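Programmed cell death 6-interacting protein (Homo sapiens, PDB 5WA1) works in multivesicular body biogenesis, endocytosis, membrane repair and cytokinesis, its Bro1 domain here binding a peptide of the ESCRT-III protein CHMP4C. Local coordinates at residues L237-A242 with I353-L358; I272-A277 with A302-T307; N276-Q281 with I295-H300. All blocks are in the same frame, centred on the assembly; numbering follows the deposited sequence.

Contact 1. Residues L237-A242 with I353-L358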
loop_
_atom_site.group_PDB
_atom_site.type_symbol
_atom_site.label_atom_id
_atom_site.label_comp_id
_atom_site.label_asym_id
_atom_site.label_seq_id
_atom_site.Cartn_x
_atom_site.Cartn_y
_atom_site.Cartn_z
ATOM N N LEU A 237 -16.541 8.192 4.318
ATOM C CA LEU A 237 -15.366 7.574 3.687
ATOM C C LEU A 237 -14.151 8.491 3.772
ATOM O O LEU A 237 -13.037 8.040 4.070
ATOM C CB LEU A 237 -15.669 7.245 2.229
ATOM C CG LEU A 237 -16.767 6.207 1.952
ATOM C CD1 LEU A 237 -17.078 6.152 0.475
ATOM C CD2 LEU A 237 -16.328 4.844 2.429
ATOM N N ALA A 238 -14.349 9.788 3.510
ATOM C CA ALA A 238 -13.260 10.749 3.639
ATOM C C ALA A 238 -12.765 10.836 5.072
ATOM O O ALA A 238 -11.555 10.901 5.318
ATOM C CB ALA A 238 -13.712 12.132 3.147
ATOM N N ASN A 239 -13.688 10.858 6.034
ATOM C CA ASN A 239 -13.281 10.984 7.430
ATOM C C ASN A 239 -12.433 9.790 7.851
ATOM O O ASN A 239 -11.438 9.936 8.575
ATOM C CB ASN A 239 -14.515 11.113 8.318
ATOM C CG ASN A 239 -14.208 11.769 9.648
ATOM O OD1 ASN A 239 -13.299 12.594 9.753
ATOM N ND2 ASN A 239 -14.952 11.392 10.675
ATOM N N GLN A 240 -12.809 8.597 7.396
ATOM C CA GLN A 240 -12.022 7.411 7.711
ATOM C C GLN A 240 -10.645 7.466 7.056
ATOM O O GLN A 240 -9.649 7.060 7.664
ATOM C CB GLN A 240 -12.773 6.154 7.273
ATOM C CG GLN A 240 -11.977 4.879 7.522
ATOM C CD GLN A 240 -11.660 4.680 8.984
ATOM O OE1 GLN A 240 -12.562 4.555 9.807
ATOM N NE2 GLN A 240 -10.373 4.654 9.317
ATOM N N ALA A 241 -10.574 7.933 5.810
ATOM C CA ALA A 241 -9.274 8.093 5.167
ATOM C C ALA A 241 -8.403 9.076 5.935
ATOM O O ALA A 241 -7.186 8.884 6.057
ATOM C CB ALA A 241 -9.459 8.553 3.722
ATOM N N ALA A 242 -9.015 10.134 6.472
ATOM C CA ALA A 242 -8.274 11.087 7.286
ATOM C C ALA A 242 -7.654 10.406 8.493
ATOM O O ALA A 242 -6.492 10.660 8.827
ATOM C CB ALA A 242 -9.203 12.238 7.725
ATOM N N ILE A 353 -18.471 13.849 12.437
ATOM C CA ILE A 353 -18.756 13.055 11.248
ATOM C C ILE A 353 -18.387 11.608 11.534
ATOM O O ILE A 353 -17.359 11.326 12.165
ATOM C CB ILE A 353 -17.989 13.607 10.032
ATOM C CG1 ILE A 353 -18.369 15.076 9.793
ATOM C CG2 ILE A 353 -18.247 12.758 8.793
ATOM C CD1 ILE A 353 -17.466 15.808 8.805
ATOM N N GLY A 354 -19.242 10.684 11.112
ATOM C CA GLY A 354 -18.968 9.274 11.295
ATOM C C GLY A 354 -17.811 8.812 10.423
ATOM O O GLY A 354 -17.166 9.584 9.712
ATOM N N LYS A 355 -17.553 7.504 10.483
ATOM C CA LYS A 355 -16.454 6.886 9.751
ATOM C C LYS A 355 -16.934 5.581 9.137
ATOM O O LYS A 355 -17.619 4.800 9.797
ATOM C CB LYS A 355 -15.245 6.623 10.664
ATOM C CG LYS A 355 -14.458 7.890 10.959
ATOM C CD LYS A 355 -13.589 7.771 12.190
ATOM C CE LYS A 355 -13.057 9.141 12.561
ATOM N NZ LYS A 355 -12.351 9.127 13.870
ATOM N N ALA A 356 -16.574 5.351 7.874
ATOM C CA ALA A 356 -16.883 4.095 7.196
ATOM C C ALA A 356 -15.624 3.556 6.531
ATOM O O ALA A 356 -15.074 4.197 5.630
ATOM C CB ALA A 356 -17.991 4.286 6.159
ATOM N N THR A 357 -15.177 2.378 6.960
ATOM C CA THR A 357 -13.982 1.753 6.406
ATOM C C THR A 357 -14.399 0.679 5.405
ATOM O O THR A 357 -15.158 -0.233 5.743
ATOM C CB THR A 357 -13.098 1.165 7.512
ATOM O OG1 THR A 357 -12.124 0.280 6.934
ATOM C CG2 THR A 357 -13.926 0.412 8.542
ATOM N N LEU A 358 -13.924 0.814 4.170
ATOM C CA LEU A 358 -14.196 -0.125 3.091
ATOM C C LEU A 358 -13.011 -1.017 2.763
ATOM O O LEU A 358 -13.089 -1.808 1.816
ATOM C CB LEU A 358 -14.611 0.640 1.826
ATOM C CG LEU A 358 -16.108 0.895 1.628
ATOM C CD1 LEU A 358 -16.785 -0.391 1.209
ATOM C CD2 LEU A 358 -16.747 1.430 2.891
#
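Asn-239 holds CG on the far side of CB from its own backbone N (chi1 -158°), which swings the carboxamide off helix 231-252 to the carbonyls of Ile-353 and Gly-354. Gln-240 starts out the same way but bends at chi2, laying its chain along Thr-357. The hydrogen bond runs from Asn-239 ND2 to Gly-354 O, 3.0 Å long with an N-H...O angle of 163°. Its acceptor lies in the amide plane of Asn-239, yet the donor sits 54° out of the Gly-354 carbonyl plane, so no lone pair is aimed at it. ND2 is also 2.8 Å from Ile-353 O, but at an angle too poor for a bond. Lys-355 passes alongside the amide, its CE 3.5 Å from Asn-239 ND2, and carries its ammonium on to a salt bridge with Asp-243.

Gln-240 CB rests 3.4 Å from Ala-356 O, while its CG lies 3.9 Å from Thr-357 CB. Crossing Lys-355 nearly at a right angle, the same side chain brings OE1 to 3.5 Å from Lys-355 CB. At the apolar end, Leu-237 CD2 meets Leu-358 CD2 at 3.5 Å, tighter than usual for methyl groups, and Ala-356 CB at 4.1 Å. Leu-237, Ala-356 and Leu-358 also pack against apolar side chains of the bound peptide, and Gln-217 of helix 202-226 bonds to Ala-356 O and Leu-358 N.

A hydrogen bond from the Asn-239 carboxamide holds the end near Ile-353, with Lys-355 tied to Asp-243 beside it. Between the two segments the side-chain contacts turn aliphatic towards Leu-358, where Gln-217 holds the backbone, consistent with this part of the Bro1 domain helping to form an apolar surface for the CHMP4C peptide.

Contact 2. Residues I272-A277 with A302-T307; sequences IMQANA and AELIKT
Leu-304 and Ile-305 straddle Ala-275, and their rotamers decide how each reaches it. Leu-304 has CG opposite its carbonyl carbon and the common extended leucine shape (chi2 163°), which pushes CD1 into the backbone of the facing helix: CD1 is 3.6 Å from Ala-275 N and 3.7 Å from Gln-274 CB. Lower on the same side chain, Leu-304 CB stands 4.0 Å from Ala-275 CB.

Ile-305 begins with a bond from CA that does not head for the partner, but its chain folds at chi2 (-53°) and the outer atoms come nearer. CG1 lies 3.7 Å from Ala-275 CB, and CD1 goes on to meet Ile-272 CG1 at 4.2 Å, the two isoleucines crossing at a slant. The methyl of Ala-275 therefore meets the CB of Leu-304 and the CG1 branch of Ile-305, and its small size suits helices whose local axes approach to 8.6 Å.

Those axes run at 157° to one another, the near-antiparallel pairing of a helical hairpin: helix 262-287 turns back directly into helix 291-311 within the largely alpha-helical Bro1 domain. No hydrogen bond links 272-277 with 302-307, so the joint is made by dispersion contacts.

Towards the outer margin, Gln-274 is stretched beyond CG and stands almost perpendicular to Leu-304, its OE1 3.8 Å from Leu-304 CD2. On the other flank Ile-305 continues onto Phe-321 and Ile-325 of helix 319-340, while Ile-272 touches Val-316 and Val-318 in the preceding loop.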
loop_
_atom_site.group_PDB
_atom_site.type_symbol
_atom_site.label_atom_id
_atom_site.label_comp_id
_atom_site.label_asym_id
_atom_site.label_seq_id
_atom_site.Cartn_x
_atom_site.Cartn_y
_atom_site.Cartn_z
ATOM N N ILE A 272 -6.434 17.203 3.686
ATOM C CA ILE A 272 -7.319 17.225 2.526
ATOM C C ILE A 272 -8.513 16.317 2.761
ATOM O O ILE A 272 -9.641 16.641 2.372
ATOM C CB ILE A 272 -6.566 16.831 1.241
ATOM C CG1 ILE A 272 -5.599 17.935 0.821
ATOM C CG2 ILE A 272 -7.558 16.522 0.093
ATOM C CD1 ILE A 272 -4.521 17.455 -0.162
ATOM N N MET A 273 -8.291 15.186 3.391
ATOM C CA MET A 273 -9.384 14.298 3.631
ATOM C C MET A 273 -10.333 14.878 4.670
ATOM O O MET A 273 -11.507 14.765 4.520
ATOM C CB MET A 273 -8.913 12.905 3.962
ATOM C CG MET A 273 -8.297 12.142 2.809
ATOM S SD MET A 273 -9.222 12.080 1.276
ATOM C CE MET A 273 -10.508 10.975 1.689
ATOM N N GLN A 274 -9.819 15.478 5.730
ATOM C CA GLN A 274 -10.708 16.126 6.693
ATOM C C GLN A 274 -11.541 17.210 6.020
ATOM O O GLN A 274 -12.738 17.332 6.289
ATOM C CB GLN A 274 -9.913 16.714 7.861
ATOM C CG GLN A 274 -9.320 15.662 8.804
ATOM C CD GLN A 274 -8.876 16.244 10.136
ATOM O OE1 GLN A 274 -8.574 17.432 10.239
ATOM N NE2 GLN A 274 -8.850 15.406 11.165
ATOM N N ALA A 275 -10.927 17.992 5.128
ATOM C CA ALA A 275 -11.655 19.020 4.388
ATOM C C ALA A 275 -12.717 18.417 3.469
ATOM O O ALA A 275 -13.814 18.974 3.328
ATOM C CB ALA A 275 -10.667 19.872 3.586
ATOM N N ASN A 276 -12.411 17.290 2.822
ATOM C CA ASN A 276 -13.417 16.616 2.010
ATOM C C ASN A 276 -14.585 16.144 2.860
ATOM O O ASN A 276 -15.744 16.231 2.437
ATOM C CB ASN A 276 -12.810 15.417 1.276
ATOM C CG ASN A 276 -12.032 15.816 0.063
ATOM O OD1 ASN A 276 -10.858 15.481 -0.075
ATOM N ND2 ASN A 276 -12.686 16.499 -0.844
ATOM N N ALA A 277 -14.297 15.626 4.053
ATOM C CA ALA A 277 -15.368 15.202 4.946
ATOM C C ALA A 277 -16.261 16.387 5.324
ATOM O O ALA A 277 -17.493 16.289 5.294
ATOM C CB ALA A 277 -14.770 14.565 6.202
ATOM N N ALA A 302 -12.311 25.309 4.525
ATOM C CA ALA A 302 -11.483 26.373 3.964
ATOM C C ALA A 302 -10.209 26.560 4.774
ATOM O O ALA A 302 -9.123 26.763 4.215
ATOM C CB ALA A 302 -12.276 27.687 3.920
ATOM N N GLU A 303 -10.326 26.484 6.097
ATOM C CA GLU A 303 -9.163 26.631 6.966
ATOM C C GLU A 303 -8.162 25.507 6.730
ATOM O O GLU A 303 -6.952 25.748 6.613
ATOM C CB GLU A 303 -9.631 26.653 8.420
ATOM C CG GLU A 303 -8.602 27.062 9.446
ATOM C CD GLU A 303 -9.244 27.330 10.792
ATOM O OE1 GLU A 303 -10.470 27.105 10.917
ATOM O OE2 GLU A 303 -8.531 27.773 11.715
ATOM N N LEU A 304 -8.660 24.266 6.663
ATOM C CA LEU A 304 -7.799 23.112 6.406
ATOM C C LEU A 304 -7.102 23.223 5.056
ATOM O O LEU A 304 -5.901 22.941 4.943
ATOM C CB LEU A 304 -8.628 21.827 6.470
ATOM C CG LEU A 304 -9.109 21.406 7.857
ATOM C CD1 LEU A 304 -10.249 20.377 7.767
ATOM C CD2 LEU A 304 -7.926 20.847 8.662
ATOM N N ILE A 305 -7.835 23.638 4.020
ATOM C CA ILE A 305 -7.263 23.724 2.680
ATOM C C ILE A 305 -6.286 24.888 2.571
ATOM O O ILE A 305 -5.260 24.785 1.879
ATOM C CB ILE A 305 -8.399 23.803 1.640
ATOM C CG1 ILE A 305 -9.015 22.419 1.456
ATOM C CG2 ILE A 305 -7.905 24.316 0.299
ATOM C CD1 ILE A 305 -7.986 21.332 1.138
ATOM N N LYS A 306 -6.561 25.999 3.262
ATOM C CA LYS A 306 -5.597 27.096 3.298
ATOM C C LYS A 306 -4.285 26.657 3.942
ATOM O O LYS A 306 -3.200 27.036 3.482
ATOM C CB LYS A 306 -6.186 28.290 4.051
ATOM C CG LYS A 306 -5.275 29.509 4.124
ATOM C CD LYS A 306 -5.962 30.649 4.859
ATOM C CE LYS A 306 -4.980 31.747 5.234
ATOM N NZ LYS A 306 -5.619 32.746 6.137
ATOM N N THR A 307 -4.361 25.853 5.006
ATOM C CA THR A 307 -3.141 25.400 5.671
ATOM C C THR A 307 -2.332 24.478 4.767
ATOM O O THR A 307 -1.094 24.526 4.766
ATOM C CB THR A 307 -3.493 24.704 6.989
ATOM O OG1 THR A 307 -4.269 25.591 7.804
ATOM C CG2 THR A 307 -2.239 24.340 7.751
#

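Contact 3. Residues N276-Q281 with I295-H300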
loop_
_atom_site.group_PDB
_atom_site.type_symbol
_atom_site.label_atom_id
_atom_site.label_comp_id
_atom_site.label_asym_id
_atom_site.label_seq_id
_atom_site.Cartn_x
_atom_site.Cartn_y
_atom_site.Cartn_z
ATOM N N ASN A 276 -12.411 17.290 2.822
ATOM C CA ASN A 276 -13.417 16.616 2.010
ATOM C C ASN A 276 -14.585 16.144 2.860
ATOM O O ASN A 276 -15.744 16.231 2.437
ATOM C CB ASN A 276 -12.810 15.417 1.276
ATOM C CG ASN A 276 -12.032 15.816 0.063
ATOM O OD1 ASN A 276 -10.858 15.481 -0.075
ATOM N ND2 ASN A 276 -12.686 16.499 -0.844
ATOM N N ALA A 277 -14.297 15.626 4.053
ATOM C CA ALA A 277 -15.368 15.202 4.946
ATOM C C ALA A 277 -16.261 16.387 5.324
ATOM O O ALA A 277 -17.493 16.289 5.294
ATOM C CB ALA A 277 -14.770 14.565 6.202
ATOM N N GLU A 278 -15.649 17.513 5.695
ATOM C CA GLU A 278 -16.438 18.692 6.083
ATOM C C GLU A 278 -17.209 19.255 4.897
ATOM O O GLU A 278 -18.337 19.741 5.050
ATOM C CB GLU A 278 -15.526 19.762 6.671
ATOM C CG GLU A 278 -14.946 19.438 8.040
ATOM C CD GLU A 278 -15.984 19.484 9.164
ATOM O OE1 GLU A 278 -17.201 19.623 8.883
ATOM O OE2 GLU A 278 -15.580 19.372 10.345
ATOM N N TYR A 279 -16.605 19.224 3.709
ATOM C CA TYR A 279 -17.272 19.757 2.529
ATOM C C TYR A 279 -18.518 18.948 2.199
ATOM O O TYR A 279 -19.591 19.512 1.966
ATOM C CB TYR A 279 -16.314 19.786 1.340
ATOM C CG TYR A 279 -16.978 20.204 0.052
ATOM C CD1 TYR A 279 -17.322 21.533 -0.170
ATOM C CD2 TYR A 279 -17.272 19.274 -0.934
ATOM C CE1 TYR A 279 -17.934 21.927 -1.339
ATOM C CE2 TYR A 279 -17.889 19.657 -2.111
ATOM C CZ TYR A 279 -18.216 20.983 -2.305
ATOM O OH TYR A 279 -18.820 21.369 -3.468
ATOM N N HIS A 280 -18.401 17.617 2.186
ATOM C CA HIS A 280 -19.561 16.801 1.861
ATOM C C HIS A 280 -20.573 16.786 2.995
ATOM O O HIS A 280 -21.779 16.712 2.743
ATOM C CB HIS A 280 -19.118 15.390 1.478
ATOM C CG HIS A 280 -18.461 15.341 0.135
ATOM N ND1 HIS A 280 -19.180 15.354 -1.037
ATOM C CD2 HIS A 280 -17.153 15.353 -0.222
ATOM C CE1 HIS A 280 -18.347 15.346 -2.063
ATOM N NE2 HIS A 280 -17.112 15.350 -1.596
ATOM N N GLN A 281 -20.116 16.882 4.241
ATOM C CA GLN A 281 -21.073 17.026 5.329
ATOM C C GLN A 281 -21.810 18.356 5.240
ATOM O O GLN A 281 -22.986 18.427 5.603
ATOM C CB GLN A 281 -20.368 16.887 6.679
ATOM C CG GLN A 281 -21.327 16.690 7.852
ATOM C CD GLN A 281 -21.969 15.320 7.837
ATOM O OE1 GLN A 281 -21.504 14.414 7.143
ATOM N NE2 GLN A 281 -23.045 15.156 8.599
ATOM N N ILE A 295 -22.252 26.677 6.973
ATOM C CA ILE A 295 -21.206 27.699 6.981
ATOM C C ILE A 295 -20.057 27.278 7.888
ATOM O O ILE A 295 -18.881 27.443 7.542
ATOM C CB ILE A 295 -21.796 29.060 7.411
ATOM C CG1 ILE A 295 -22.649 29.647 6.292
ATOM C CG2 ILE A 295 -20.678 30.028 7.789
ATOM C CD1 ILE A 295 -23.567 30.789 6.738
ATOM N N ALA A 296 -20.376 26.760 9.077
ATOM C CA ALA A 296 -19.332 26.348 10.014
ATOM C C ALA A 296 -18.452 25.260 9.415
ATOM O O ALA A 296 -17.229 25.268 9.593
ATOM C CB ALA A 296 -19.955 25.856 11.318
ATOM N N ARG A 297 -19.061 24.320 8.695
ATOM C CA ARG A 297 -18.283 23.222 8.131
ATOM C C ARG A 297 -17.470 23.683 6.924
ATOM O O ARG A 297 -16.313 23.283 6.764
ATOM C CB ARG A 297 -19.215 22.061 7.786
ATOM C CG ARG A 297 -19.843 21.426 9.035
ATOM C CD ARG A 297 -20.420 20.065 8.708
ATOM N NE ARG A 297 -21.097 19.426 9.839
ATOM C CZ ARG A 297 -20.489 18.737 10.802
ATOM N NH1 ARG A 297 -19.164 18.598 10.805
ATOM N NH2 ARG A 297 -21.211 18.186 11.771
ATOM N N LEU A 298 -18.033 24.566 6.094
ATOM C CA LEU A 298 -17.264 25.134 4.991
ATOM C C LEU A 298 -16.106 25.981 5.503
ATOM O O LEU A 298 -15.032 26.014 4.890
ATOM C CB LEU A 298 -18.171 25.979 4.083
ATOM C CG LEU A 298 -19.190 25.250 3.185
ATOM C CD1 LEU A 298 -20.224 26.226 2.559
ATOM C CD2 LEU A 298 -18.489 24.451 2.093
ATOM N N GLN A 299 -16.310 26.695 6.614
ATOM C CA GLN A 299 -15.216 27.491 7.167
ATOM C C GLN A 299 -14.092 26.592 7.638
ATOM O O GLN A 299 -12.913 26.929 7.487
ATOM C CB GLN A 299 -15.705 28.377 8.317
ATOM C CG GLN A 299 -16.518 29.572 7.833
ATOM C CD GLN A 299 -17.063 30.438 8.954
ATOM O OE1 GLN A 299 -17.464 31.576 8.723
ATOM N NE2 GLN A 299 -17.088 29.906 10.170
ATOM N N HIS A 300 -14.441 25.443 8.214
ATOM C CA HIS A 300 -13.423 24.500 8.656
ATOM C C HIS A 300 -12.680 23.894 7.469
ATOM O O HIS A 300 -11.451 23.771 7.498
ATOM C CB HIS A 300 -14.068 23.409 9.507
ATOM C CG HIS A 300 -13.074 22.519 10.190
ATOM N ND1 HIS A 300 -13.329 21.195 10.465
ATOM C CD2 HIS A 300 -11.833 22.772 10.670
ATOM C CE1 HIS A 300 -12.280 20.661 11.071
ATOM N NE2 HIS A 300 -11.356 21.595 11.201
HETATM O O HOH W 1 -17.273 17.615 12.547
#
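A buried carboxylate, that of Glu-278, is shared between an arginine and a histidine of the opposing helix. Glu-278 OE1 takes a salt-bridging hydrogen bond of 2.9 Å from Arg-297 NH1, nearly straight at 167° and approached from the syn side. Glu-278 OE2 takes another, also 2.9 Å, from His-300 ND1. The imidazole is differently posed: the oxygen lies close to the ring plane, but ND1 stands 45° above the carboxylate, whose plane is turned 75° from the ring. A bend at Glu-278 chi2 curls the acid between these two donors. Water 1 accepts from Arg-297 NH1 at 2.8 Å and donates to Glu-278 OE2 at 3.3 Å, closing a small ring.

With two donors and a water, the glutamate is probably kept anionic. Gln-281 CG covers one face of the guanidinium, 3.4 Å from Arg-297 NE, while that NE forms a salt bridge with Glu-293. On the other flank, Tyr-279 CD1 meets Leu-298 CD2 at 3.9 Å.

Helix 231-252 lies against helix 262-287, touched by Gln-281, while helix 319-340 meets both helices of the near-antiparallel pair, through Tyr-279 and Gln-299. Arg-297 NH2 bonds to Asp-351 O in the loop after helix 319-340.

How the contacts relate
Contacts 2 and 3 are successive levels of one antiparallel pair, helices 262-287 and 291-311. Their centres lie about 8 Å apart and they share Asn-276 and Ala-277; contact 3 is nearer the turn, contact 2 farther from it. Contact 1 is centred about 14 Å from each and spans more sequence, joining helix 231-252 to the extended chain after helix 319-340, so both other contacts fall between its segments. Met-273 CE packs 3.3 Å from Ala-241 CB, and Ile-353 CD1 lies 3.5 Å from Ala-277 O. All three belong to the Bro1 region that interacts with CHMP4 proteins, with the peptide touching contact 1.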